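Local coordinates for protein DNA ligase (Aquifex aeolicus, PDB 3QWU) that probably seals nucleic-acid strands in an ATP-dependent reaction, and binds adenosine and calcium ions, at residues A44-F49 with R87-G92; V77-D82 with H184-G189; R111-I116 with K309-E314; H300-T305 with N354-L359. All blocks are in the same frame, centred on the assembly; numbering follows the deposited sequence.

In the fold
Along the chain the segments of contacts 1 and 2, 2 and 3, and 3 and 4 alternate, while contacts 1 and 3, 1 and 4, and 2 and 4 follow in series. Strand 75-80 of contact 2 is followed by strand 84-91 of contact 1, though their centres are about 27 Å apart. Contact 3, about 19 Å from contact 1 between centres, touches it where Ile88 packs on Leu112, and ties helix 106-115 to strand 303-310. Contact 4 lies at the other end of that strand, about 31 Å from contact 3 between centres. Contact 2 supplies part of the adenosine pocket and one calcium ligand, whereas contact 3 joins the RNA ligase region to the C-terminal region, in which contact 4 lies.

Contact 1. Residues A44-F49 with R87-G92; sequences AIFKDF and RIFKYG
Tyr91 presents a face to Phe49 and an edge to Phe46, so one ring is met in two different ways by the segment 44-49. On its face, Phe49 CZ comes down off-centre, 3.7 Å from Tyr91 CG, in an edge-to-face pair with the planes 57° apart. The edge of Tyr91 is turned toward the face of Phe46 in an offset edge-to-face pair, the planes at 86° and Tyr91 CE2 3.7 Å from Phe46 CD1. Phe89 completes the group from the strand: its CE2 lies in the ring plane of Phe49, at the edge, 3.7 Å from Phe49 CE2, and its CZ is 3.6 Å from Phe46 CZ. Phe49 holds CG between its backbone N and carbonyl carbon (chi1 49°), and this rotation carries its ring tip between Phe89 and Tyr91.

The phenol end is fixed separately. Tyr91 OH donates to Asp48 OD2 at 2.9 Å, reaching it on the anti side and well out of the carboxylate plane. Water 1, in the Tyr91 ring plane, accepts from Lys47 N and donates to Tyr91 OH at 3.1 Å. Lys47 NZ bridges to Asp48 OD1 at 2.9 Å, so both carboxylate oxygens are engaged. Outside the two segments, Lys162 makes a cation-pi contact with Phe49, while the ring of Tyr29 meets that of Phe46. Phe46 and Phe49 flank the turn linking strands 44-45 and 50-51: Phe46 N donates to Phe49 O, and the return bond from Phe49 N to Phe46 O is weak. The whole is an aromatic cluster that joins this beta-hairpin to strand 84-91 of a separate antiparallel sheet.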
# COMPACT_ATOMS: atom_id res chain seq x y z
N ALA A 44 -10.72 -21.85 -19.83
CA ALA A 44 -10.63 -21.70 -21.28
C ALA A 44 -11.60 -22.68 -21.84
O ALA A 44 -11.48 -23.86 -21.55
CB ALA A 44 -9.26 -22.05 -21.76
N ILE A 45 -12.55 -22.19 -22.63
CA ILE A 45 -13.57 -23.04 -23.25
C ILE A 45 -13.20 -23.20 -24.72
O ILE A 45 -13.25 -22.24 -25.49
CB ILE A 45 -15.00 -22.42 -23.17
CG1 ILE A 45 -15.37 -22.13 -21.71
CG2 ILE A 45 -16.04 -23.37 -23.84
CD1 ILE A 45 -16.57 -21.22 -21.52
N PHE A 46 -12.86 -24.43 -25.11
CA PHE A 46 -12.61 -24.77 -26.49
C PHE A 46 -13.79 -25.53 -27.02
O PHE A 46 -14.60 -26.04 -26.25
CB PHE A 46 -11.35 -25.62 -26.58
CG PHE A 46 -10.09 -24.88 -26.19
CD1 PHE A 46 -9.37 -24.17 -27.14
CD2 PHE A 46 -9.64 -24.91 -24.87
CE1 PHE A 46 -8.19 -23.50 -26.80
CE2 PHE A 46 -8.46 -24.24 -24.52
CZ PHE A 46 -7.73 -23.52 -25.50
N LYS A 47 -13.91 -25.65 -28.33
CA LYS A 47 -15.10 -26.29 -28.90
C LYS A 47 -15.24 -27.74 -28.42
O LYS A 47 -16.35 -28.20 -28.15
CB LYS A 47 -15.06 -26.22 -30.43
CG LYS A 47 -16.25 -26.91 -31.16
CD LYS A 47 -15.86 -28.28 -31.82
CE LYS A 47 -17.08 -29.19 -32.13
NZ LYS A 47 -16.67 -30.63 -32.09
N ASP A 48 -14.12 -28.45 -28.28
CA ASP A 48 -14.13 -29.90 -27.98
C ASP A 48 -13.97 -30.21 -26.50
O ASP A 48 -14.20 -31.36 -26.08
CB ASP A 48 -12.99 -30.63 -28.73
CG ASP A 48 -13.16 -30.65 -30.23
OD1 ASP A 48 -14.13 -31.24 -30.72
OD2 ASP A 48 -12.30 -30.07 -30.92
N PHE A 49 -13.53 -29.21 -25.72
CA PHE A 49 -13.36 -29.39 -24.28
C PHE A 49 -13.11 -28.10 -23.51
O PHE A 49 -12.74 -27.09 -24.09
CB PHE A 49 -12.20 -30.35 -23.98
CG PHE A 49 -10.95 -30.04 -24.71
CD1 PHE A 49 -10.66 -30.70 -25.92
CD2 PHE A 49 -10.05 -29.09 -24.21
CE1 PHE A 49 -9.50 -30.42 -26.61
CE2 PHE A 49 -8.88 -28.80 -24.89
CZ PHE A 49 -8.58 -29.45 -26.09
N ARG A 87 -0.55 -24.65 -17.79
CA ARG A 87 -1.49 -25.75 -17.97
C ARG A 87 -1.31 -26.26 -19.40
O ARG A 87 -1.39 -25.48 -20.35
CB ARG A 87 -2.90 -25.25 -17.73
CG ARG A 87 -3.36 -25.30 -16.24
CD ARG A 87 -4.71 -24.60 -16.10
NE ARG A 87 -4.55 -23.22 -16.57
CZ ARG A 87 -5.52 -22.48 -17.09
NH1 ARG A 87 -6.76 -22.94 -17.17
NH2 ARG A 87 -5.26 -21.24 -17.49
N ILE A 88 -0.94 -27.52 -19.56
CA ILE A 88 -0.50 -28.02 -20.83
C ILE A 88 -1.42 -29.16 -21.27
O ILE A 88 -1.71 -30.05 -20.47
CB ILE A 88 0.99 -28.54 -20.79
CG1 ILE A 88 1.96 -27.40 -20.32
CG2 ILE A 88 1.42 -29.07 -22.16
CD1 ILE A 88 3.37 -27.89 -19.85
N PHE A 89 -1.83 -29.12 -22.53
CA PHE A 89 -2.76 -30.13 -23.06
C PHE A 89 -2.60 -30.43 -24.54
O PHE A 89 -2.01 -29.65 -25.28
CB PHE A 89 -4.21 -29.71 -22.82
CG PHE A 89 -4.59 -28.46 -23.53
CD1 PHE A 89 -4.37 -27.24 -22.95
CD2 PHE A 89 -5.18 -28.51 -24.77
CE1 PHE A 89 -4.72 -26.10 -23.61
CE2 PHE A 89 -5.55 -27.38 -25.42
CZ PHE A 89 -5.32 -26.17 -24.84
N LYS A 90 -3.23 -31.53 -24.96
CA LYS A 90 -3.22 -31.96 -26.35
C LYS A 90 -4.53 -31.60 -27.07
O LYS A 90 -5.61 -31.83 -26.54
CB LYS A 90 -2.98 -33.47 -26.40
CG LYS A 90 -2.39 -33.93 -27.72
CD LYS A 90 -2.27 -35.43 -27.84
CE LYS A 90 -1.79 -35.76 -29.27
NZ LYS A 90 -1.57 -37.17 -29.51
N TYR A 91 -4.42 -31.01 -28.26
CA TYR A 91 -5.58 -30.73 -29.11
C TYR A 91 -5.20 -31.19 -30.52
O TYR A 91 -4.25 -30.67 -31.10
CB TYR A 91 -5.91 -29.23 -29.09
CG TYR A 91 -7.35 -28.80 -29.48
CD1 TYR A 91 -8.22 -29.64 -30.15
CD2 TYR A 91 -7.81 -27.53 -29.14
CE1 TYR A 91 -9.55 -29.22 -30.45
CE2 TYR A 91 -9.11 -27.10 -29.46
CZ TYR A 91 -9.97 -27.94 -30.10
OH TYR A 91 -11.22 -27.46 -30.38
N GLY A 92 -5.93 -32.14 -31.09
CA GLY A 92 -5.55 -32.66 -32.40
C GLY A 92 -4.19 -33.36 -32.30
O GLY A 92 -4.01 -34.19 -31.41
O HOH W 1 -11.73 -24.42 -30.05

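Contact 2. Residues V77-D82 with H184-G189; sequences VEEKVD and HVEILG. With CA (calcium ion), chain D; ADN (adenosine), chain C; GOL (glycerol), chain E.
Glu78 runs alongside Ile187 and crosses Val185, and its atoms lead from the sheet to the adenosine. Its CB stands 3.8 Å from N6 of the ligand. CG then meets Ile187 CD1 at 3.8 Å, and CD lies 3.9 Å from Val185 CG2. At the tip, OE2 is 3.2 Å from Ile187 CD1 and also forms a salt bridge with Lys173 and a hydrogen bond with Gln170; OE1 forms a salt bridge with Lys219 and accepts only a weak bond from adenosine N6 at 3.5 Å. The firmer N6 bond goes to the backbone, Glu79 O, at 2.8 Å.

Three backbone bonds join the two segments, Val77 N to Gly189 O, Leu188 N to Val77 O and Glu79 N to Glu186 O. The register slips by one residue between Val77 and Glu78, a beta bulge. On the same segment, Lys80 NZ donates to ribose O4' at 2.8 Å and pairs with Glu214. A methionine in place of Lys80 would probably leave O4' without this donor and Glu214 without its salt-bridge mate. Asp82 OD2 binds the calcium ion with Glu143 and Asp239. Lys80-Val81-Asp82 form the first three positions of a KxDG motif, consistent with the nucleotide-binding site of covalent nucleotidyltransferases.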
# COMPACT_ATOMS: atom_id res chain seq x y z
N VAL A 77 3.66 -32.64 1.50
CA VAL A 77 4.35 -31.36 1.46
C VAL A 77 5.19 -31.34 0.24
O VAL A 77 5.99 -32.23 0.04
CB VAL A 77 5.15 -31.18 2.71
CG1 VAL A 77 6.01 -29.94 2.65
CG2 VAL A 77 4.16 -31.11 3.91
N GLU A 78 4.93 -30.37 -0.62
CA GLU A 78 5.64 -30.18 -1.89
C GLU A 78 6.34 -28.81 -1.94
O GLU A 78 5.88 -27.88 -1.33
CB GLU A 78 4.66 -30.24 -3.07
CG GLU A 78 4.12 -31.59 -3.27
CD GLU A 78 3.25 -31.68 -4.51
OE1 GLU A 78 2.75 -30.65 -5.02
OE2 GLU A 78 3.11 -32.82 -4.98
N GLU A 79 7.43 -28.70 -2.70
CA GLU A 79 8.11 -27.43 -2.86
C GLU A 79 7.28 -26.52 -3.76
O GLU A 79 6.75 -26.96 -4.77
CB GLU A 79 9.50 -27.57 -3.48
CG GLU A 79 10.15 -26.16 -3.69
CD GLU A 79 11.51 -26.18 -4.42
OE1 GLU A 79 11.94 -27.27 -4.83
OE2 GLU A 79 12.15 -25.11 -4.58
N LYS A 80 7.16 -25.27 -3.33
CA LYS A 80 6.55 -24.24 -4.11
C LYS A 80 7.68 -23.54 -4.91
O LYS A 80 8.62 -22.93 -4.37
CB LYS A 80 5.77 -23.25 -3.20
CG LYS A 80 4.81 -22.42 -4.04
CD LYS A 80 4.10 -21.29 -3.34
CE LYS A 80 3.50 -20.28 -4.43
NZ LYS A 80 4.36 -20.05 -5.74
N VAL A 81 7.63 -23.71 -6.21
CA VAL A 81 8.69 -23.22 -7.08
C VAL A 81 8.23 -21.86 -7.62
O VAL A 81 7.08 -21.69 -8.06
CB VAL A 81 8.97 -24.21 -8.26
CG1 VAL A 81 9.86 -23.54 -9.30
CG2 VAL A 81 9.62 -25.48 -7.77
N ASP A 82 9.13 -20.91 -7.55
CA ASP A 82 8.83 -19.54 -7.91
C ASP A 82 9.10 -19.33 -9.40
O ASP A 82 10.22 -19.08 -9.82
CB ASP A 82 9.65 -18.60 -7.06
CG ASP A 82 9.26 -17.13 -7.27
OD1 ASP A 82 8.14 -16.83 -7.75
OD2 ASP A 82 10.07 -16.26 -6.93
N HIS A 184 9.51 -32.85 -11.86
CA HIS A 184 8.46 -32.59 -10.87
C HIS A 184 8.99 -31.72 -9.72
O HIS A 184 10.19 -31.59 -9.54
CB HIS A 184 8.00 -33.92 -10.29
CG HIS A 184 9.14 -34.70 -9.69
ND1 HIS A 184 9.79 -35.70 -10.37
CD2 HIS A 184 9.81 -34.52 -8.53
CE1 HIS A 184 10.79 -36.15 -9.62
NE2 HIS A 184 10.83 -35.45 -8.50
N VAL A 185 8.07 -31.14 -8.95
CA VAL A 185 8.46 -30.33 -7.78
C VAL A 185 9.00 -31.33 -6.77
O VAL A 185 8.61 -32.50 -6.83
CB VAL A 185 7.25 -29.51 -7.24
CG1 VAL A 185 6.83 -28.43 -8.27
CG2 VAL A 185 6.04 -30.40 -6.94
N GLU A 186 9.94 -30.92 -5.92
CA GLU A 186 10.47 -31.80 -4.88
C GLU A 186 9.32 -32.20 -3.97
O GLU A 186 8.51 -31.36 -3.61
CB GLU A 186 11.58 -31.10 -4.05
CG GLU A 186 11.99 -31.90 -2.77
CD GLU A 186 13.13 -31.31 -1.96
OE1 GLU A 186 13.48 -30.15 -2.20
OE2 GLU A 186 13.67 -31.99 -1.04
N ILE A 187 9.27 -33.49 -3.56
CA ILE A 187 8.26 -33.95 -2.63
C ILE A 187 8.96 -34.18 -1.32
O ILE A 187 9.94 -34.94 -1.26
CB ILE A 187 7.63 -35.25 -3.04
CG1 ILE A 187 7.15 -35.24 -4.51
CG2 ILE A 187 6.45 -35.60 -2.09
CD1 ILE A 187 5.69 -34.72 -4.77
N LEU A 188 8.49 -33.51 -0.25
CA LEU A 188 9.14 -33.61 1.06
C LEU A 188 8.65 -34.80 1.86
O LEU A 188 9.39 -35.33 2.70
CB LEU A 188 8.93 -32.35 1.89
CG LEU A 188 9.75 -31.13 1.48
CD1 LEU A 188 11.27 -31.47 1.47
CD2 LEU A 188 9.28 -30.47 0.13
N GLY A 189 7.40 -35.20 1.58
CA GLY A 189 6.81 -36.39 2.14
C GLY A 189 5.39 -36.12 2.63
O GLY A 189 4.76 -35.09 2.30
CA CA D . 9.71 -14.61 -4.95
O5' ADN C . -1.13 -20.15 -6.21
C5' ADN C . 0.08 -20.86 -5.95
C4' ADN C . 0.93 -20.90 -7.22
O4' ADN C . 2.26 -21.44 -6.96
C3' ADN C . 0.30 -21.81 -8.27
O3' ADN C . -0.62 -21.17 -9.15
C2' ADN C . 1.50 -22.40 -9.00
O2' ADN C . 1.70 -21.74 -10.24
C1' ADN C . 2.71 -22.20 -8.10
N9 ADN C . 3.30 -23.46 -7.60
C8 ADN C . 4.63 -23.67 -7.49
N7 ADN C . 4.91 -24.90 -7.00
C5 ADN C . 3.70 -25.47 -6.76
C6 ADN C . 3.27 -26.75 -6.19
N6 ADN C . 4.24 -27.64 -5.82
N1 ADN C . 1.93 -27.02 -6.13
C2 ADN C . 1.01 -26.09 -6.51
N3 ADN C . 1.34 -24.87 -7.01
C4 ADN C . 2.64 -24.53 -7.16
C1 GOL E . 12.01 -28.47 -7.77
O1 GOL E . 11.07 -28.41 -6.72
C2 GOL E . 13.07 -29.51 -7.43
O2 GOL E . 13.16 -30.44 -8.48
C3 GOL E . 14.42 -28.91 -7.02
O3 GOL E . 15.55 -29.55 -7.60
O HOH W 2 7.92 -14.38 -6.46
O HOH W 3 7.77 -14.97 -3.90

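Contact 3. Residues R111-I116 with K309-E314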
# COMPACT_ATOMS: atom_id res chain seq x y z
N ARG A 111 8.37 -23.65 -26.59
CA ARG A 111 9.44 -24.40 -25.96
C ARG A 111 9.06 -25.75 -25.32
O ARG A 111 9.93 -26.42 -24.80
CB ARG A 111 10.12 -23.51 -24.93
CG ARG A 111 10.73 -22.25 -25.50
CD ARG A 111 11.87 -22.55 -26.44
NE ARG A 111 12.87 -23.39 -25.79
CZ ARG A 111 13.78 -22.96 -24.94
NH1 ARG A 111 14.60 -23.82 -24.39
NH2 ARG A 111 13.86 -21.68 -24.63
N LEU A 112 7.78 -26.18 -25.41
CA LEU A 112 7.34 -27.48 -24.87
C LEU A 112 8.28 -28.65 -25.18
O LEU A 112 8.64 -29.42 -24.29
CB LEU A 112 5.93 -27.79 -25.37
CG LEU A 112 4.80 -26.99 -24.71
CD1 LEU A 112 3.37 -27.48 -25.17
CD2 LEU A 112 4.91 -27.04 -23.18
N PRO A 113 8.73 -28.77 -26.44
CA PRO A 113 9.62 -29.91 -26.76
C PRO A 113 10.99 -29.91 -26.07
O PRO A 113 11.56 -30.95 -25.80
CB PRO A 113 9.76 -29.83 -28.29
CG PRO A 113 8.49 -29.01 -28.75
CD PRO A 113 8.33 -28.01 -27.64
N ASP A 114 11.49 -28.75 -25.75
CA ASP A 114 12.65 -28.66 -24.89
C ASP A 114 12.35 -28.82 -23.42
O ASP A 114 13.25 -29.18 -22.65
CB ASP A 114 13.33 -27.34 -25.11
CG ASP A 114 13.82 -27.19 -26.52
OD1 ASP A 114 14.32 -28.20 -27.04
OD2 ASP A 114 13.69 -26.10 -27.10
N LEU A 115 11.12 -28.54 -23.00
CA LEU A 115 10.80 -28.51 -21.58
C LEU A 115 10.33 -29.86 -21.00
O LEU A 115 10.60 -30.19 -19.82
CB LEU A 115 9.76 -27.44 -21.31
CG LEU A 115 10.21 -25.98 -21.58
CD1 LEU A 115 8.99 -25.09 -21.49
CD2 LEU A 115 11.27 -25.50 -20.63
N ILE A 116 9.64 -30.65 -21.82
CA ILE A 116 8.94 -31.82 -21.32
C ILE A 116 8.53 -32.73 -22.47
O ILE A 116 8.13 -32.28 -23.55
CB ILE A 116 7.71 -31.41 -20.50
CG1 ILE A 116 7.08 -32.64 -19.85
CG2 ILE A 116 6.64 -30.68 -21.37
CD1 ILE A 116 5.91 -32.34 -18.97
N LYS A 309 14.48 -17.34 -25.14
CA LYS A 309 14.86 -18.06 -26.40
C LYS A 309 13.68 -18.74 -27.09
O LYS A 309 12.89 -19.38 -26.42
CB LYS A 309 15.76 -19.22 -26.03
CG LYS A 309 17.16 -19.10 -26.36
CD LYS A 309 17.93 -20.18 -25.57
CE LYS A 309 18.04 -21.49 -26.34
NZ LYS A 309 18.78 -22.57 -25.62
N PHE A 310 13.60 -18.67 -28.40
CA PHE A 310 12.54 -19.38 -29.11
C PHE A 310 13.08 -20.24 -30.22
O PHE A 310 14.09 -19.91 -30.81
CB PHE A 310 11.54 -18.44 -29.76
CG PHE A 310 10.88 -17.51 -28.83
CD1 PHE A 310 11.60 -16.48 -28.25
CD2 PHE A 310 9.52 -17.61 -28.60
CE1 PHE A 310 10.98 -15.58 -27.39
CE2 PHE A 310 8.87 -16.69 -27.77
CZ PHE A 310 9.60 -15.69 -27.15
N ARG A 311 12.37 -21.32 -30.51
CA ARG A 311 12.58 -22.13 -31.71
C ARG A 311 12.04 -21.41 -32.95
O ARG A 311 12.65 -21.50 -34.03
CB ARG A 311 11.92 -23.50 -31.54
CG ARG A 311 12.36 -24.18 -30.23
CD ARG A 311 11.99 -25.62 -30.17
NE ARG A 311 12.96 -26.44 -30.89
CZ ARG A 311 12.86 -27.76 -31.05
NH1 ARG A 311 13.81 -28.39 -31.74
NH2 ARG A 311 11.85 -28.44 -30.52
N LYS A 312 10.96 -20.65 -32.79
CA LYS A 312 10.37 -19.93 -33.89
C LYS A 312 10.36 -18.43 -33.65
O LYS A 312 9.88 -17.97 -32.60
CB LYS A 312 8.93 -20.36 -34.07
CG LYS A 312 8.71 -21.78 -34.50
CD LYS A 312 7.38 -21.88 -35.30
CE LYS A 312 7.02 -23.34 -35.69
NZ LYS A 312 5.71 -23.36 -36.43
N LYS A 313 10.80 -17.67 -34.64
CA LYS A 313 10.64 -16.20 -34.66
C LYS A 313 9.21 -15.71 -34.55
O LYS A 313 8.93 -14.82 -33.77
CB LYS A 313 11.25 -15.60 -35.93
CG LYS A 313 11.67 -14.16 -35.77
CD LYS A 313 11.78 -13.46 -37.12
CE LYS A 313 12.11 -11.98 -36.95
NZ LYS A 313 11.96 -11.23 -38.25
N GLU A 314 8.29 -16.24 -35.32
CA GLU A 314 6.90 -15.79 -35.20
C GLU A 314 6.42 -15.81 -33.71
O GLU A 314 5.67 -14.94 -33.29
CB GLU A 314 5.97 -16.62 -36.11
CG GLU A 314 5.55 -18.01 -35.51
CD GLU A 314 5.13 -19.04 -36.58
OE1 GLU A 314 6.01 -19.48 -37.35
OE2 GLU A 314 3.92 -19.41 -36.64
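Arg111 reaches from helix 106-115 to the carbonyl of Lys309 and, through Asp114, to Arg311: a salt-bridge network across the junction of the RNA ligase region with the C-terminal region. In the first shell, Arg111 NH2 donates to Lys309 O at 3.1 Å, coming from above the carbonyl plane (45° out of it) rather than onto a lone pair. Arg111 CD lies 3.3 Å from the same oxygen. Bends at chi2 (-65°) and chi3 (-54°) fold the chain back, and its NE donates to the anti lone pair of Asp114 OD2 at 3.1 Å. That oxygen also faces Arg311 NE across 3.9 Å, but well out of the guanidinium plane, which makes this a long pairing of charges without an N-H aimed at it.

Farther out, Asp151 forms a salt bridge with Arg111 NH1, Tyr343 OH is hydrogen-bonded to Asp114 OD2, and Asp110 receives the backbone N-H groups of Arg311 and Lys312. With an alanine at Arg111, Lys309 O would probably lose its side-chain donor and Asp151 its ionic mate. Arg311 bends at chi3 and brings its NH2 to within 3.4 Å of Pro113 CB, which sits at the edge of the guanidinium.

Contact 4. Residues H300-T305 with N354-L359; sequences HKVYKT and NMTGLL
The side chains of Val302 and Thr356 pass one another head to tail, which puts the threonine hydroxyl beside the valine backbone. Val302 N donates to Thr356 OG1 at 2.8 Å with an N-H...O angle of 156°, while the same oxygen is 3.4 Å from Val302 CB. The threonine rotation explains the fit: chi1 of -69° sets OG1 opposite the carbonyl carbon, where it is also hydrogen-bonded to Phe352 O one turn back in the chain. The hydroxyl is thus held between the backbone N of Val302 and the carbonyl of Phe352, just before the helix segment. The other branch, CG2, is turned along the connection and stands 4.1 Å from His300 O.

The valine methyls divide between two helix residues. CG2 meets Leu359 CD1 at 3.8 Å, the two side chains at about a right angle. CG1 approaches Met355 CG obliquely and more loosely, at 4.2 Å; beyond CG the methionine bends at chi2 (57°), carrying its sulfur away from the valine. Met355, Thr356 and Leu359 are spaced so that one side of the helix faces Val302, with apolar branches flanking the single polar bond.

Helix 276-299 covers the neighbouring surface, through Phe296 on Val302 and Ile293 on Leu359, and Leu260 of the second subunit packs on Leu359. Backbone bonding of Val302 with Phe352 continues the pairing of strands 303-310 and 343-352. The arrangement is a helix-to-strand junction in the C-terminal region, where helix 353-363 packs on the residues leading into strand 303-310, an outer strand of the antiparallel three-stranded sheet.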
# COMPACT_ATOMS: atom_id res chain seq x y z
N HIS A 300 17.61 7.38 -17.67
CA HIS A 300 16.49 8.32 -17.91
C HIS A 300 15.13 7.62 -18.10
O HIS A 300 14.14 8.23 -18.53
CB HIS A 300 16.86 9.22 -19.09
CG HIS A 300 18.30 9.64 -19.11
ND1 HIS A 300 18.88 10.36 -18.08
CD2 HIS A 300 19.29 9.44 -20.02
CE1 HIS A 300 20.15 10.60 -18.37
NE2 HIS A 300 20.42 10.07 -19.55
N LYS A 301 15.10 6.34 -17.74
CA LYS A 301 13.93 5.47 -17.80
C LYS A 301 14.02 4.47 -16.65
O LYS A 301 15.12 4.00 -16.28
CB LYS A 301 13.91 4.61 -19.09
CG LYS A 301 13.80 5.31 -20.39
CD LYS A 301 12.35 5.72 -20.76
CE LYS A 301 12.23 6.22 -22.21
NZ LYS A 301 10.83 5.96 -22.72
N VAL A 302 12.86 4.07 -16.13
CA VAL A 302 12.83 2.98 -15.16
C VAL A 302 12.21 1.74 -15.83
O VAL A 302 11.06 1.76 -16.27
CB VAL A 302 12.06 3.35 -13.90
CG1 VAL A 302 11.90 2.09 -12.99
CG2 VAL A 302 12.73 4.47 -13.20
N TYR A 303 12.98 0.67 -15.92
CA TYR A 303 12.57 -0.49 -16.68
C TYR A 303 13.25 -1.78 -16.17
O TYR A 303 14.31 -1.71 -15.52
CB TYR A 303 12.90 -0.24 -18.17
CG TYR A 303 14.38 -0.15 -18.49
CD1 TYR A 303 15.02 1.07 -18.56
CD2 TYR A 303 15.14 -1.29 -18.76
CE1 TYR A 303 16.38 1.17 -18.86
CE2 TYR A 303 16.51 -1.20 -19.06
CZ TYR A 303 17.10 0.04 -19.10
OH TYR A 303 18.42 0.16 -19.41
N LYS A 304 12.63 -2.92 -16.45
CA LYS A 304 13.24 -4.26 -16.22
C LYS A 304 13.56 -4.90 -17.55
O LYS A 304 12.75 -4.83 -18.44
CB LYS A 304 12.29 -5.19 -15.47
CG LYS A 304 11.93 -4.78 -14.06
CD LYS A 304 11.51 -6.00 -13.21
CE LYS A 304 10.49 -5.69 -12.14
NZ LYS A 304 10.36 -6.83 -11.29
N THR A 305 14.72 -5.52 -17.70
CA THR A 305 15.05 -6.18 -18.96
C THR A 305 14.79 -7.67 -18.79
O THR A 305 15.10 -8.23 -17.77
CB THR A 305 16.55 -5.90 -19.42
OG1 THR A 305 16.70 -4.51 -19.81
CG2 THR A 305 16.96 -6.78 -20.63
N ASN A 354 4.86 5.28 -15.30
CA ASN A 354 4.39 6.06 -14.17
C ASN A 354 5.46 6.22 -13.12
O ASN A 354 5.66 7.30 -12.62
CB ASN A 354 3.05 5.53 -13.63
CG ASN A 354 1.86 5.81 -14.62
OD1 ASN A 354 0.85 5.10 -14.65
ND2 ASN A 354 2.04 6.83 -15.47
N MET A 355 6.21 5.18 -12.84
CA MET A 355 7.34 5.32 -11.95
C MET A 355 8.35 6.24 -12.57
O MET A 355 8.91 7.10 -11.87
CB MET A 355 8.01 3.97 -11.67
CG MET A 355 9.08 4.04 -10.62
SD MET A 355 8.41 4.69 -9.04
CE MET A 355 7.99 3.13 -8.26
N THR A 356 8.56 6.06 -13.88
CA THR A 356 9.48 6.88 -14.66
C THR A 356 9.12 8.35 -14.54
O THR A 356 9.98 9.16 -14.12
CB THR A 356 9.58 6.40 -16.14
OG1 THR A 356 10.25 5.13 -16.18
CG2 THR A 356 10.39 7.44 -17.02
N GLY A 357 7.87 8.70 -14.86
CA GLY A 357 7.38 10.10 -14.71
C GLY A 357 7.39 10.62 -13.26
O GLY A 357 7.69 11.76 -12.98
N LEU A 358 7.09 9.76 -12.29
CA LEU A 358 7.05 10.22 -10.90
C LEU A 358 8.46 10.56 -10.42
O LEU A 358 8.71 11.61 -9.86
CB LEU A 358 6.43 9.14 -10.02
CG LEU A 358 6.37 9.43 -8.48
CD1 LEU A 358 5.59 10.70 -8.25
CD2 LEU A 358 5.70 8.22 -7.80
N LEU A 359 9.41 9.67 -10.65
CA LEU A 359 10.77 9.90 -10.19
C LEU A 359 11.38 11.14 -10.87
O LEU A 359 12.05 11.95 -10.22
CB LEU A 359 11.63 8.64 -10.37
CG LEU A 359 11.32 7.35 -9.57
CD1 LEU A 359 12.39 6.28 -9.85
CD2 LEU A 359 11.27 7.55 -8.08